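Local coordinates for protein beta-glucoside kinase (PDB 4HTL) that phosphorylates cellobiose with ATP to give cellobiose-6'-phosphate, as a kinase of the ROK family, and may also regulate transcription of the cellobiose PTS operon, at residues Leu183-Tyr187 with Ile198-Ile203; Thr178-Leu183 with Phe221-Ile225; Phe253-Lys258 with Ile270-Ala274; Leu123-Leu129 with Pro238-Gly244. One frame throughout, in Å; residues are numbered along the deposited sequence.

How the contacts relate
Contact 4 is the buried strand pair in the sheet of one lobe, held by a ladder of backbone hydrogen bonds. Contact 3 lays helix 253-261 beside the next strand of that sheet, 270-273, whose backbone also bonds to strand 240-244 of contact 4; it is partly buried, largely apolar, and bridged by a water next to a lysine. Contact 2, buried and without a hydrogen bond across it, sets an aromatic ring of helix 212-236 against the start of helix 180-191 and touches contact 3 through Tyr222 and Ile225. Contact 1 shares Leu183 and helix 180-191 with contact 2, but is only partly buried and adds an arginine-to-carbonyl grip to its apolar packing.

Contact 1. Residues Leu183-Tyr187 with Ile198-Ile203; sequences LRRQY and ITGEEI
The carbonyl oxygen of Ile198 is gripped by the guanidinium group of Arg184. The main bond runs from Arg184 NE to Ile198 O, 2.9 Å long and nearly straight at 167°, and Arg184 NH2 adds a weak bond to the same Ile198 O at 3.3 Å. The oxygen sits at the guanidinium edge, close to its plane, whereas the NE donor stands above the carbonyl plane and not on a lone pair. A bend at chi3 (54°) turns NE toward this carbonyl, while CG and CD pass the backbone of Gly200. Here helix 200-208 opens with a capping box: Glu202 N donates to Thr199 OG1 at 3.0 Å, and Thr199 N donates in return to the anti lone pair of Glu202 OE1. The other carboxylate oxygen, OE2, forms a salt bridge with Arg193, which should help to hold the group in place. Beside this polar edge the two successive helices of the ROK fold, 180-191 and 200-208, meet through apolar side chains. Ile203 CG1 lies over one face of the Tyr187 ring, 4.1 Å from its centroid and offset toward the rim. From there Ile203 CD1 reaches Tyr187 CB at 3.7 Å and Leu183 O at 3.6 Å. Ile198 CG2 approaches the same ring obliquely, meeting Tyr187 CD2 at 3.8 Å. Leu217 of helix 212-236 packs against both Leu183 and Tyr187.

Contact 2. Residues Thr178-Leu183 with Phe221-Ile225; sequences TTMLVL and FYTGI
Phe221 presents its ring to Leu183, whose CD1 methyl sits over the middle of one face, 3.9 Å from the centroid of the Phe221 ring and 10° off the normal. The leucine crosses the ring at about a right angle, and its second methyl, CD2, lies 3.9 Å from Phe221 CB. On the opposite face the ring is backed by Ile225 CD1 from the next turn of its own helix, so the aromatic plane is held between two aliphatic groups. Phe221 has CG anti to the backbone N (chi1 176°), a torsion that extends the ring toward the start of helix 180-191. Its CE1 edge then faces Thr179 N at 3.8 Å, a buried amide with no hydrogen-bond partner in the model. Thr179 itself is the N-cap of this helix, its OG1 accepting from Val182 N at 3.0 Å. Thr178 turns CG2 onto the other helix: the methyl meets Phe221 O at 3.4 Å and Ile225 CG1 at 3.7 Å, while Thr178 OG1 lies 3.8 Å from Gly224 CA, where glycine allows close approach. Met180, present as selenomethionine, folds back at chi2 and chi3, bringing SE obliquely to the ring, 4.0 Å from Phe221 CZ, a Met-aromatic contact. Ile131 of strand 126-131 also touches Phe221, so the ring lies where two helices pack near the sheet of the actin-like ATPase fold of ROK kinases.

Contact 3. Residues Phe253-Lys258 with Ile270-Ala274; sequences FIAELK and IIETA
Phe253 and Ile254 open the packing of helix 253-261 against strand 270-273, with Thr273 as their shared partner. The two elements belong to a beta-alpha-beta unit that starts from strand 240-244; the helix runs roughly antiparallel to the last strand, at 155°, with the axes 8.6 Å apart at closest approach. Phe253, in one of its two conformers, brings the CE2 side of its ring obliquely to the Thr273 methyl. Ile254 points toward the strand and spreads its branches over three consecutive residues. Its CG1 meets Thr273 CG2 at 3.8 Å, and chi2 of -71° folds CD1 against the backbone of the middle residue, with Ile254 CD1 3.7 Å from Glu272 C. The other branch, Ile254 CG2, lies 3.6 Å from Ile271 O. Glu272 points away from the helix, and its OE1 forms a salt bridge with Lys119. One turn further on, Leu257, in the conformer given, places CB 4.0 Å from Ile271 CD1 and also packs on Ile243 of the neighbouring strand. Lys258 completes the row at the solvent-exposed end of the helix segment. Its extended chain slides past Ile271 in the opposite direction, Lys258 CG touching Ile271 CD1 at 3.9 Å. The ammonium group then joins the strand through a water, which accepts from Lys258 NZ at 2.9 Å and donates to Ile271 O at 2.7 Å.

Contact 4. Residues Leu123-Leu129 with Pro238-Gly244; sequences LDDFLCL and PTHIFIG
One face of the His240 imidazole carries the Leu123 CD1 methyl, 3.7 Å from the centroid of the His240 ring and offset toward its rim. At the edge of the same ring, in its plane, Thr239 OG1 hydrogen-bonds to His240 ND1 at 2.8 Å. Leu123 CD1 also lies at the edge of the Phe242 ring, 3.8 Å from Phe242 CZ. The Phe126 ring meets Phe242 obliquely, planes 67° apart, with Phe126 CD2 3.5 Å from Phe242 CD2. Phe126, Cys128, His240 and Phe242 share this face of the sheet, and helix 106-117 packs on Phe126, Cys128 and Phe242. The strands are parallel neighbours in the mixed five-stranded sheet, of order 3-2-1-4-5, typical of the actin-like ATPase fold. Leu127 N donates to His240 O at 3.1 Å; Phe242 N then donates to Leu127 O, Leu129 N to Phe242 O, and Gly244 N to Leu129 O. On the other face Leu127 CD1 packs on Pro238 CG at 4.1 Å and Leu129 CB on Ile241 CG2, covered by helix 212-236. Before the strands begin, Thr239 N donates to Asp125 O at 2.9 Å. A water accepts from Asp125 N at 3.1 Å and also hydrogen-bonds to Thr239 OG1, close to where Arg150 of the second subunit packs on Thr239.

Contact 1. Residues Leu183-Tyr187 with Ile198-Ile203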
loop_
_atom_site.group_PDB
_atom_site.type_symbol
_atom_site.label_atom_id
_atom_site.label_comp_id
_atom_site.label_asym_id
_atom_site.label_seq_id
_atom_site.Cartn_x
_atom_site.Cartn_y
_atom_site.Cartn_z
ATOM N N LEU A 183 -17.948 -4.586 16.839
ATOM C CA LEU A 183 -19.317 -4.119 16.951
ATOM C C LEU A 183 -20.091 -4.825 18.041
ATOM O O LEU A 183 -20.770 -4.163 18.862
ATOM C CB LEU A 183 -20.067 -4.271 15.629
ATOM C CG LEU A 183 -19.885 -3.201 14.560
ATOM C CD1 LEU A 183 -20.586 -3.675 13.273
ATOM C CD2 LEU A 183 -20.431 -1.823 15.005
ATOM N N ARG A 184 -19.967 -6.139 18.084
ATOM C CA ARG A 184 -20.648 -6.941 19.114
ATOM C C ARG A 184 -20.103 -6.617 20.509
ATOM O O ARG A 184 -20.874 -6.450 21.456
ATOM C CB ARG A 184 -20.553 -8.435 18.800
ATOM C CG ARG A 184 -21.300 -8.807 17.521
ATOM C CD ARG A 184 -21.016 -10.240 17.116
ATOM N NE ARG A 184 -21.313 -11.115 18.248
ATOM C CZ ARG A 184 -20.442 -11.876 18.908
ATOM N NH1 ARG A 184 -19.176 -12.000 18.512
ATOM N NH2 ARG A 184 -20.870 -12.593 19.949
ATOM N N ARG A 185 -18.783 -6.496 20.624
ATOM C CA ARG A 185 -18.149 -6.101 21.891
ATOM C C ARG A 185 -18.637 -4.749 22.372
ATOM O O ARG A 185 -18.962 -4.586 23.541
ATOM C CB ARG A 185 -16.645 -6.086 21.755
ATOM C CG ARG A 185 -16.085 -7.487 21.703
ATOM C CD ARG A 185 -14.556 -7.537 21.708
ATOM N NE ARG A 185 -13.971 -6.658 22.729
ATOM C CZ ARG A 185 -13.055 -5.717 22.487
ATOM N NH1 ARG A 185 -12.569 -5.535 21.255
ATOM N NH2 ARG A 185 -12.601 -4.951 23.482
ATOM N N GLN A 186 -18.691 -3.769 21.472
ATOM C CA GLN A 186 -19.162 -2.470 21.844
ATOM C C GLN A 186 -20.626 -2.500 22.279
ATOM O O GLN A 186 -21.005 -1.856 23.254
ATOM C CB GLN A 186 -19.017 -1.491 20.682
ATOM C CG GLN A 186 -17.580 -1.170 20.328
ATOM C CD GLN A 186 -17.387 -0.459 18.987
ATOM O OE1 GLN A 186 -18.277 -0.479 18.129
ATOM N NE2 GLN A 186 -16.197 0.178 18.799
ATOM N N TYR A 187 -21.458 -3.201 21.515
ATOM C CA TYR A 187 -22.866 -3.336 21.880
ATOM C C TYR A 187 -23.054 -3.976 23.243
ATOM O O TYR A 187 -23.894 -3.509 24.042
ATOM C CB TYR A 187 -23.624 -4.107 20.809
ATOM C CG TYR A 187 -25.136 -3.881 20.896
ATOM C CD1 TYR A 187 -25.692 -2.641 20.586
ATOM C CD2 TYR A 187 -25.992 -4.912 21.261
ATOM C CE1 TYR A 187 -27.046 -2.422 20.677
ATOM C CE2 TYR A 187 -27.353 -4.708 21.330
ATOM C CZ TYR A 187 -27.872 -3.453 21.040
ATOM O OH TYR A 187 -29.220 -3.244 21.096
ATOM N N ILE A 198 -25.277 -11.603 21.814
ATOM C CA ILE A 198 -25.429 -10.519 20.844
ATOM C C ILE A 198 -25.011 -10.990 19.444
ATOM O O ILE A 198 -23.942 -11.578 19.253
ATOM C CB ILE A 198 -24.595 -9.295 21.270
ATOM C CG1 ILE A 198 -25.111 -8.724 22.602
ATOM C CG2 ILE A 198 -24.570 -8.222 20.166
ATOM C CD1 ILE A 198 -24.107 -7.844 23.289
ATOM N N THR A 199 -25.854 -10.686 18.462
ATOM C CA THR A 199 -25.594 -10.989 17.057
ATOM C C THR A 199 -25.344 -9.681 16.276
ATOM O O THR A 199 -25.875 -8.632 16.635
ATOM C CB THR A 199 -26.811 -11.707 16.449
ATOM O OG1 THR A 199 -27.924 -10.803 16.416
ATOM C CG2 THR A 199 -27.186 -12.970 17.302
ATOM N N GLY A 200 -24.587 -9.757 15.187
ATOM C CA GLY A 200 -24.468 -8.630 14.279
ATOM C C GLY A 200 -25.805 -8.242 13.700
ATOM O O GLY A 200 -26.098 -7.052 13.537
ATOM N N GLU A 201 -26.647 -9.245 13.461
ATOM C CA GLU A 201 -27.947 -9.021 12.849
ATOM C C GLU A 201 -28.802 -8.112 13.735
ATOM O O GLU A 201 -29.490 -7.198 13.237
ATOM C CB GLU A 201 -28.659 -10.363 12.581
ATOM C CG GLU A 201 -30.008 -10.233 11.916
ATOM C CD GLU A 201 -30.667 -11.579 11.691
ATOM O OE1 GLU A 201 -29.981 -12.495 11.189
ATOM O OE2 GLU A 201 -31.872 -11.725 12.012
ATOM N N GLU A 202 -28.745 -8.306 15.044
ATOM C CA GLU A 202 -29.607 -7.484 15.939
ATOM C C GLU A 202 -29.142 -6.053 16.002
ATOM O O GLU A 202 -29.944 -5.140 16.090
ATOM C CB GLU A 202 -29.737 -8.057 17.344
ATOM C CG GLU A 202 -28.677 -7.750 18.354
ATOM C CD GLU A 202 -28.948 -8.467 19.659
ATOM O OE1 GLU A 202 -28.343 -9.537 19.878
ATOM O OE2 GLU A 202 -29.785 -7.978 20.454
ATOM N N ILE A 203 -27.832 -5.860 15.944
ATOM C CA ILE A 203 -27.285 -4.491 15.937
ATOM C C ILE A 203 -27.789 -3.747 14.684
ATOM O O ILE A 203 -28.247 -2.644 14.776
ATOM C CB ILE A 203 -25.755 -4.441 16.034
ATOM C CG1 ILE A 203 -25.251 -5.125 17.321
ATOM C CG2 ILE A 203 -25.240 -2.993 15.959
ATOM C CD1 ILE A 203 -23.769 -5.441 17.334
#

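Contact 2. Residues Thr178-Leu183 with Phe221-Ile225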
loop_
_atom_site.group_PDB
_atom_site.type_symbol
_atom_site.label_atom_id
_atom_site.label_comp_id
_atom_site.label_asym_id
_atom_site.label_seq_id
_atom_site.Cartn_x
_atom_site.Cartn_y
_atom_site.Cartn_z
ATOM N N THR A 178 -12.495 -1.836 14.076
ATOM C CA THR A 178 -13.398 -1.808 12.943
ATOM C C THR A 178 -13.687 -3.206 12.362
ATOM O O THR A 178 -13.224 -3.555 11.268
ATOM C CB THR A 178 -12.876 -0.834 11.883
ATOM O OG1 THR A 178 -12.471 0.398 12.514
ATOM C CG2 THR A 178 -13.859 -0.574 10.764
ATOM N N THR A 179 -14.417 -4.024 13.128
ATOM C CA THR A 179 -14.738 -5.399 12.727
ATOM C C THR A 179 -16.111 -5.734 13.251
ATOM O O THR A 179 -16.645 -5.051 14.160
ATOM C CB THR A 179 -13.735 -6.458 13.276
ATOM O OG1 THR A 179 -13.900 -6.611 14.683
ATOM C CG2 THR A 179 -12.242 -6.053 12.977
HETATM N N MSE A 180 -16.680 -6.808 12.714
HETATM C CA MSE A 180 -17.974 -7.301 13.212
HETATM C C MSE A 180 -17.894 -7.724 14.705
HETATM O O MSE A 180 -18.850 -7.520 15.474
HETATM C CB MSE A 180 -18.444 -8.446 12.355
HETATM C CG MSE A 180 -18.669 -8.040 10.854
HETATM SE SE MSE A 180 -20.107 -6.762 10.484
HETATM C CE MSE A 180 -21.540 -8.047 10.636
ATOM N N LEU A 181 -16.757 -8.304 15.103
ATOM C CA LEU A 181 -16.494 -8.637 16.501
ATOM C C LEU A 181 -16.465 -7.402 17.398
ATOM O O LEU A 181 -17.087 -7.398 18.464
ATOM C CB LEU A 181 -15.206 -9.430 16.665
ATOM C CG LEU A 181 -14.794 -9.823 18.104
ATOM C CD1 LEU A 181 -15.898 -10.579 18.885
ATOM C CD2 LEU A 181 -13.472 -10.611 18.043
ATOM N N VAL A 182 -15.783 -6.340 16.959
ATOM C CA VAL A 182 -15.711 -5.121 17.736
ATOM C C VAL A 182 -17.136 -4.560 17.907
ATOM O O VAL A 182 -17.484 -4.077 18.991
ATOM C CB VAL A 182 -14.749 -4.085 17.086
ATOM C CG1 VAL A 182 -14.971 -2.702 17.700
ATOM C CG2 VAL A 182 -13.326 -4.575 17.218
ATOM N N LEU A 183 -17.948 -4.586 16.839
ATOM C CA LEU A 183 -19.317 -4.119 16.951
ATOM C C LEU A 183 -20.091 -4.825 18.041
ATOM O O LEU A 183 -20.770 -4.163 18.862
ATOM C CB LEU A 183 -20.067 -4.271 15.629
ATOM C CG LEU A 183 -19.885 -3.201 14.560
ATOM C CD1 LEU A 183 -20.586 -3.675 13.273
ATOM C CD2 LEU A 183 -20.431 -1.823 15.005
ATOM N N PHE A 221 -18.252 2.389 12.768
ATOM C CA PHE A 221 -17.773 1.270 11.958
ATOM C C PHE A 221 -17.541 1.719 10.515
ATOM O O PHE A 221 -16.470 1.499 9.925
ATOM C CB PHE A 221 -18.798 0.123 12.086
ATOM C CG PHE A 221 -18.506 -1.096 11.231
ATOM C CD1 PHE A 221 -17.435 -1.940 11.499
ATOM C CD2 PHE A 221 -19.393 -1.473 10.264
ATOM C CE1 PHE A 221 -17.218 -3.078 10.757
ATOM C CE2 PHE A 221 -19.202 -2.617 9.519
ATOM C CZ PHE A 221 -18.107 -3.431 9.765
ATOM N N TYR A 222 -18.529 2.375 9.918
ATOM C CA TYR A 222 -18.389 2.787 8.530
ATOM C C TYR A 222 -17.300 3.841 8.366
ATOM O O TYR A 222 -16.541 3.823 7.387
ATOM C CB TYR A 222 -19.722 3.284 7.976
ATOM C CG TYR A 222 -20.711 2.170 7.659
ATOM C CD1 TYR A 222 -20.296 0.980 7.096
ATOM C CD2 TYR A 222 -22.061 2.371 7.736
ATOM C CE1 TYR A 222 -21.173 -0.030 6.770
ATOM C CE2 TYR A 222 -22.966 1.362 7.369
ATOM C CZ TYR A 222 -22.520 0.174 6.913
ATOM O OH TYR A 222 -23.450 -0.779 6.568
ATOM N N THR A 223 -17.148 4.702 9.355
ATOM C CA THR A 223 -16.061 5.702 9.301
ATOM C C THR A 223 -14.685 5.012 9.310
ATOM O O THR A 223 -13.820 5.382 8.566
ATOM C CB THR A 223 -16.166 6.728 10.453
ATOM O OG1 THR A 223 -17.359 7.519 10.273
ATOM C CG2 THR A 223 -14.888 7.659 10.540
ATOM N N GLY A 224 -14.519 3.977 10.124
ATOM C CA GLY A 224 -13.309 3.248 10.144
ATOM C C GLY A 224 -13.045 2.578 8.816
ATOM O O GLY A 224 -11.928 2.594 8.317
ATOM N N ILE A 225 -14.076 1.962 8.226
ATOM C CA ILE A 225 -13.899 1.340 6.906
ATOM C C ILE A 225 -13.486 2.398 5.840
ATOM O O ILE A 225 -12.547 2.174 5.055
ATOM C CB ILE A 225 -15.131 0.584 6.425
ATOM C CG1 ILE A 225 -15.419 -0.583 7.377
ATOM C CG2 ILE A 225 -14.916 0.033 4.995
ATOM C CD1 ILE A 225 -16.781 -1.238 7.189
#

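Contact 3. Residues Phe253-Lys258 with Ile270-Ala274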
loop_
_atom_site.group_PDB
_atom_site.type_symbol
_atom_site.label_atom_id
_atom_site.label_comp_id
_atom_site.label_asym_id
_atom_site.label_seq_id
_atom_site.Cartn_x
_atom_site.Cartn_y
_atom_site.Cartn_z
ATOM N N PHE A 253 -24.726 -3.339 2.380
ATOM C CA PHE A 253 -23.510 -2.680 2.883
ATOM C C PHE A 253 -22.741 -1.917 1.834
ATOM O O PHE A 253 -22.206 -0.867 2.148
ATOM C CB PHE A 253 -22.591 -3.606 3.701
ATOM C CG PHE A 253 -21.529 -4.304 2.895
ATOM C CD1 PHE A 253 -20.262 -3.729 2.707
ATOM C CD2 PHE A 253 -21.771 -5.556 2.356
ATOM C CE1 PHE A 253 -19.294 -4.393 1.967
ATOM C CE2 PHE A 253 -20.803 -6.226 1.616
ATOM C CZ PHE A 253 -19.566 -5.639 1.417
ATOM N N ILE A 254 -22.672 -2.388 0.585
ATOM C CA ILE A 254 -21.930 -1.602 -0.439
ATOM C C ILE A 254 -22.583 -0.212 -0.663
ATOM O O ILE A 254 -21.861 0.828 -0.691
ATOM C CB ILE A 254 -21.771 -2.375 -1.788
ATOM C CG1 ILE A 254 -20.822 -3.566 -1.581
ATOM C CG2 ILE A 254 -21.237 -1.430 -2.871
ATOM C CD1 ILE A 254 -19.358 -3.228 -1.363
ATOM N N ALA A 255 -23.912 -0.187 -0.790
ATOM C CA ALA A 255 -24.639 1.076 -0.977
ATOM C C ALA A 255 -24.395 1.966 0.236
ATOM O O ALA A 255 -24.177 3.174 0.080
ATOM C CB ALA A 255 -26.145 0.890 -1.218
ATOM N N GLU A 256 -24.363 1.356 1.419
ATOM C CA GLU A 256 -24.170 2.119 2.686
ATOM C C GLU A 256 -22.754 2.728 2.782
ATOM O O GLU A 256 -22.582 3.847 3.186
ATOM C CB GLU A 256 -24.484 1.255 3.874
ATOM C CG GLU A 256 -25.973 0.949 4.005
ATOM C CD GLU A 256 -26.253 0.161 5.264
ATOM O OE1 GLU A 256 -26.085 -1.023 5.295
ATOM O OE2 GLU A 256 -26.653 0.732 6.239
ATOM N N LEU A 257 -21.761 1.962 2.342
ATOM C CA LEU A 257 -20.386 2.444 2.299
ATOM C C LEU A 257 -20.213 3.524 1.273
ATOM O O LEU A 257 -19.567 4.512 1.531
ATOM C CB LEU A 257 -19.399 1.331 1.995
ATOM C CG LEU A 257 -19.013 0.428 3.136
ATOM C CD1 LEU A 257 -18.043 -0.644 2.616
ATOM C CD2 LEU A 257 -18.489 1.228 4.336
ATOM N N LYS A 258 -20.813 3.363 0.092
ATOM C CA LYS A 258 -20.735 4.422 -0.918
ATOM C C LYS A 258 -21.319 5.725 -0.379
ATOM O O LYS A 258 -20.824 6.806 -0.688
ATOM C CB LYS A 258 -21.466 4.008 -2.207
ATOM C CG LYS A 258 -20.733 2.976 -3.068
ATOM C CD LYS A 258 -21.618 2.639 -4.250
ATOM C CE LYS A 258 -20.984 1.642 -5.157
ATOM N NZ LYS A 258 -21.957 1.273 -6.216
ATOM N N ILE A 270 -13.883 1.657 -7.918
ATOM C CA ILE A 270 -15.105 0.861 -7.836
ATOM C C ILE A 270 -15.016 -0.054 -6.617
ATOM O O ILE A 270 -14.032 -0.725 -6.429
ATOM C CB ILE A 270 -15.308 0.037 -9.107
ATOM C CG1 ILE A 270 -15.629 0.987 -10.281
ATOM C CG2 ILE A 270 -16.439 -1.009 -8.947
ATOM C CD1 ILE A 270 -15.465 0.318 -11.633
ATOM N N ILE A 271 -16.023 0.037 -5.746
ATOM C CA ILE A 271 -16.179 -0.884 -4.623
ATOM C C ILE A 271 -17.377 -1.785 -4.868
ATOM O O ILE A 271 -18.451 -1.321 -5.212
ATOM C CB ILE A 271 -16.185 -0.204 -3.198
ATOM C CG1 ILE A 271 -17.376 0.708 -2.992
ATOM C CG2 ILE A 271 -14.861 0.552 -2.952
ATOM C CD1 ILE A 271 -17.571 1.204 -1.537
ATOM N N GLU A 272 -17.189 -3.078 -4.642
ATOM C CA GLU A 272 -18.255 -4.057 -4.820
ATOM C C GLU A 272 -17.891 -5.319 -4.062
ATOM O O GLU A 272 -16.774 -5.459 -3.576
ATOM C CB GLU A 272 -18.540 -4.353 -6.313
ATOM C CG GLU A 272 -17.398 -4.894 -7.075
ATOM C CD GLU A 272 -17.771 -5.034 -8.557
ATOM O OE1 GLU A 272 -18.794 -5.662 -8.824
ATOM O OE2 GLU A 272 -17.043 -4.498 -9.432
ATOM N N THR A 273 -18.853 -6.215 -3.905
ATOM C CA THR A 273 -18.586 -7.425 -3.179
ATOM C C THR A 273 -17.668 -8.410 -3.903
ATOM O O THR A 273 -17.666 -8.505 -5.124
ATOM C CB THR A 273 -19.876 -8.166 -2.799
ATOM O OG1 THR A 273 -20.649 -8.427 -3.988
ATOM C CG2 THR A 273 -20.681 -7.341 -1.739
ATOM N N ALA A 274 -16.894 -9.138 -3.115
ATOM C CA ALA A 274 -16.088 -10.263 -3.605
ATOM C C ALA A 274 -17.048 -11.388 -3.992
ATOM O O ALA A 274 -18.149 -11.439 -3.506
ATOM C CB ALA A 274 -15.157 -10.743 -2.472
HETATM O O HOH W 1 -20.655 -1.210 -6.763
#

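Contact 4. Residues Leu123-Leu129 with Pro238-Gly244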
loop_
_atom_site.group_PDB
_atom_site.type_symbol
_atom_site.label_atom_id
_atom_site.label_comp_id
_atom_site.label_asym_id
_atom_site.label_seq_id
_atom_site.Cartn_x
_atom_site.Cartn_y
_atom_site.Cartn_z
ATOM N N LEU A 123 -8.323 -7.427 -14.668
ATOM C CA LEU A 123 -7.775 -6.319 -13.905
ATOM C C LEU A 123 -6.327 -6.511 -13.529
ATOM O O LEU A 123 -5.945 -7.571 -13.053
ATOM C CB LEU A 123 -8.564 -6.148 -12.636
ATOM C CG LEU A 123 -10.056 -5.909 -12.785
ATOM C CD1 LEU A 123 -10.689 -5.647 -11.409
ATOM C CD2 LEU A 123 -10.374 -4.749 -13.746
ATOM N N ASP A 124 -5.523 -5.478 -13.730
ATOM C CA ASP A 124 -4.116 -5.492 -13.278
ATOM C C ASP A 124 -3.852 -4.841 -11.921
ATOM O O ASP A 124 -2.802 -5.077 -11.344
ATOM C CB ASP A 124 -3.252 -4.804 -14.309
ATOM C CG ASP A 124 -3.027 -5.651 -15.553
ATOM O OD1 ASP A 124 -3.249 -6.886 -15.589
ATOM O OD2 ASP A 124 -2.614 -5.046 -16.517
ATOM N N ASP A 125 -4.791 -4.070 -11.398
ATOM C CA ASP A 125 -4.563 -3.359 -10.139
ATOM C C ASP A 125 -5.865 -3.352 -9.354
ATOM O O ASP A 125 -6.782 -2.592 -9.666
ATOM C CB ASP A 125 -4.118 -1.904 -10.409
ATOM C CG ASP A 125 -2.758 -1.812 -11.034
ATOM O OD1 ASP A 125 -2.707 -1.761 -12.300
ATOM O OD2 ASP A 125 -1.751 -1.909 -10.283
ATOM N N PHE A 126 -6.007 -4.327 -8.448
ATOM C CA PHE A 126 -7.167 -4.373 -7.567
ATOM C C PHE A 126 -6.767 -4.914 -6.212
ATOM O O PHE A 126 -5.709 -5.516 -6.063
ATOM C CB PHE A 126 -8.308 -5.193 -8.157
ATOM C CG PHE A 126 -8.101 -6.689 -8.206
ATOM C CD1 PHE A 126 -7.434 -7.295 -9.295
ATOM C CD2 PHE A 126 -8.619 -7.503 -7.238
ATOM C CE1 PHE A 126 -7.324 -8.641 -9.374
ATOM C CE2 PHE A 126 -8.492 -8.857 -7.299
ATOM C CZ PHE A 126 -7.860 -9.443 -8.403
ATOM N N LEU A 127 -7.587 -4.597 -5.222
ATOM C CA LEU A 127 -7.405 -5.084 -3.888
ATOM C C LEU A 127 -8.627 -5.903 -3.447
ATOM O O LEU A 127 -9.736 -5.693 -3.902
ATOM C CB LEU A 127 -7.212 -3.950 -2.902
ATOM C CG LEU A 127 -6.206 -2.844 -3.260
ATOM C CD1 LEU A 127 -6.233 -1.703 -2.233
ATOM C CD2 LEU A 127 -4.790 -3.478 -3.341
ATOM N N CYS A 128 -8.369 -6.807 -2.521
ATOM C CA CYS A 128 -9.422 -7.491 -1.773
ATOM C C CYS A 128 -9.319 -7.141 -0.272
ATOM O O CYS A 128 -8.272 -7.313 0.381
ATOM C CB CYS A 128 -9.310 -8.940 -1.945
ATOM S SG CYS A 128 -9.646 -9.520 -3.626
ATOM N N LEU A 129 -10.436 -6.718 0.269
ATOM C CA LEU A 129 -10.542 -6.331 1.683
ATOM C C LEU A 129 -11.622 -7.248 2.295
ATOM O O LEU A 129 -12.744 -7.312 1.807
ATOM C CB LEU A 129 -10.929 -4.879 1.773
ATOM C CG LEU A 129 -11.346 -4.340 3.159
ATOM C CD1 LEU A 129 -10.195 -4.418 4.171
ATOM C CD2 LEU A 129 -11.931 -2.933 3.031
ATOM N N PRO A 238 -5.841 1.311 -6.940
ATOM C CA PRO A 238 -6.531 0.264 -7.640
ATOM C C PRO A 238 -7.667 0.782 -8.510
ATOM O O PRO A 238 -8.160 1.857 -8.274
ATOM C CB PRO A 238 -7.111 -0.551 -6.508
ATOM C CG PRO A 238 -7.457 0.510 -5.430
ATOM C CD PRO A 238 -6.344 1.523 -5.555
ATOM N N THR A 239 -8.124 0.001 -9.485
ATOM C CA THR A 239 -9.370 0.312 -10.162
ATOM C C THR A 239 -10.597 -0.165 -9.361
ATOM O O THR A 239 -11.664 0.458 -9.412
ATOM C CB THR A 239 -9.375 -0.310 -11.579
ATOM O OG1 THR A 239 -9.291 -1.746 -11.494
ATOM C CG2 THR A 239 -8.238 0.307 -12.421
ATOM N N HIS A 240 -10.406 -1.243 -8.605
ATOM C CA HIS A 240 -11.488 -1.957 -7.905
ATOM C C HIS A 240 -10.993 -2.404 -6.545
ATOM O O HIS A 240 -9.841 -2.836 -6.407
ATOM C CB HIS A 240 -11.930 -3.222 -8.644
ATOM C CG HIS A 240 -12.584 -2.970 -9.959
ATOM N ND1 HIS A 240 -11.912 -2.453 -11.020
ATOM C CD2 HIS A 240 -13.878 -3.196 -10.385
ATOM C CE1 HIS A 240 -12.744 -2.357 -12.061
ATOM N NE2 HIS A 240 -13.957 -2.798 -11.671
ATOM N N ILE A 241 -11.851 -2.292 -5.543
ATOM C CA ILE A 241 -11.644 -2.951 -4.257
ATOM C C ILE A 241 -12.838 -3.839 -4.008
ATOM O O ILE A 241 -13.981 -3.367 -3.914
ATOM C CB ILE A 241 -11.467 -1.957 -3.088
ATOM C CG1 ILE A 241 -10.268 -1.002 -3.378
ATOM C CG2 ILE A 241 -11.275 -2.688 -1.736
ATOM C CD1 ILE A 241 -10.074 0.077 -2.332
ATOM N N PHE A 242 -12.556 -5.121 -3.898
ATOM C CA PHE A 242 -13.588 -6.121 -3.645
ATOM C C PHE A 242 -13.674 -6.404 -2.165
ATOM O O PHE A 242 -12.669 -6.790 -1.532
ATOM C CB PHE A 242 -13.323 -7.399 -4.432
ATOM C CG PHE A 242 -13.252 -7.183 -5.935
ATOM C CD1 PHE A 242 -14.335 -6.692 -6.620
ATOM C CD2 PHE A 242 -12.069 -7.384 -6.645
ATOM C CE1 PHE A 242 -14.280 -6.432 -7.969
ATOM C CE2 PHE A 242 -12.022 -7.159 -7.998
ATOM C CZ PHE A 242 -13.105 -6.672 -8.656
ATOM N N ILE A 243 -14.876 -6.252 -1.609
ATOM C CA ILE A 243 -15.035 -6.375 -0.174
ATOM C C ILE A 243 -15.864 -7.603 0.150
ATOM O O ILE A 243 -16.903 -7.837 -0.472
ATOM C CB ILE A 243 -15.686 -5.128 0.463
ATOM C CG1 ILE A 243 -14.977 -3.808 0.018
ATOM C CG2 ILE A 243 -15.649 -5.305 2.014
ATOM C CD1 ILE A 243 -15.596 -2.485 0.522
ATOM N N GLY A 244 -15.325 -8.433 1.059
ATOM C CA GLY A 244 -15.942 -9.669 1.445
ATOM C C GLY A 244 -15.867 -9.894 2.945
ATOM O O GLY A 244 -15.513 -8.998 3.707
HETATM O O HOH W 2 -7.184 -2.908 -12.928
#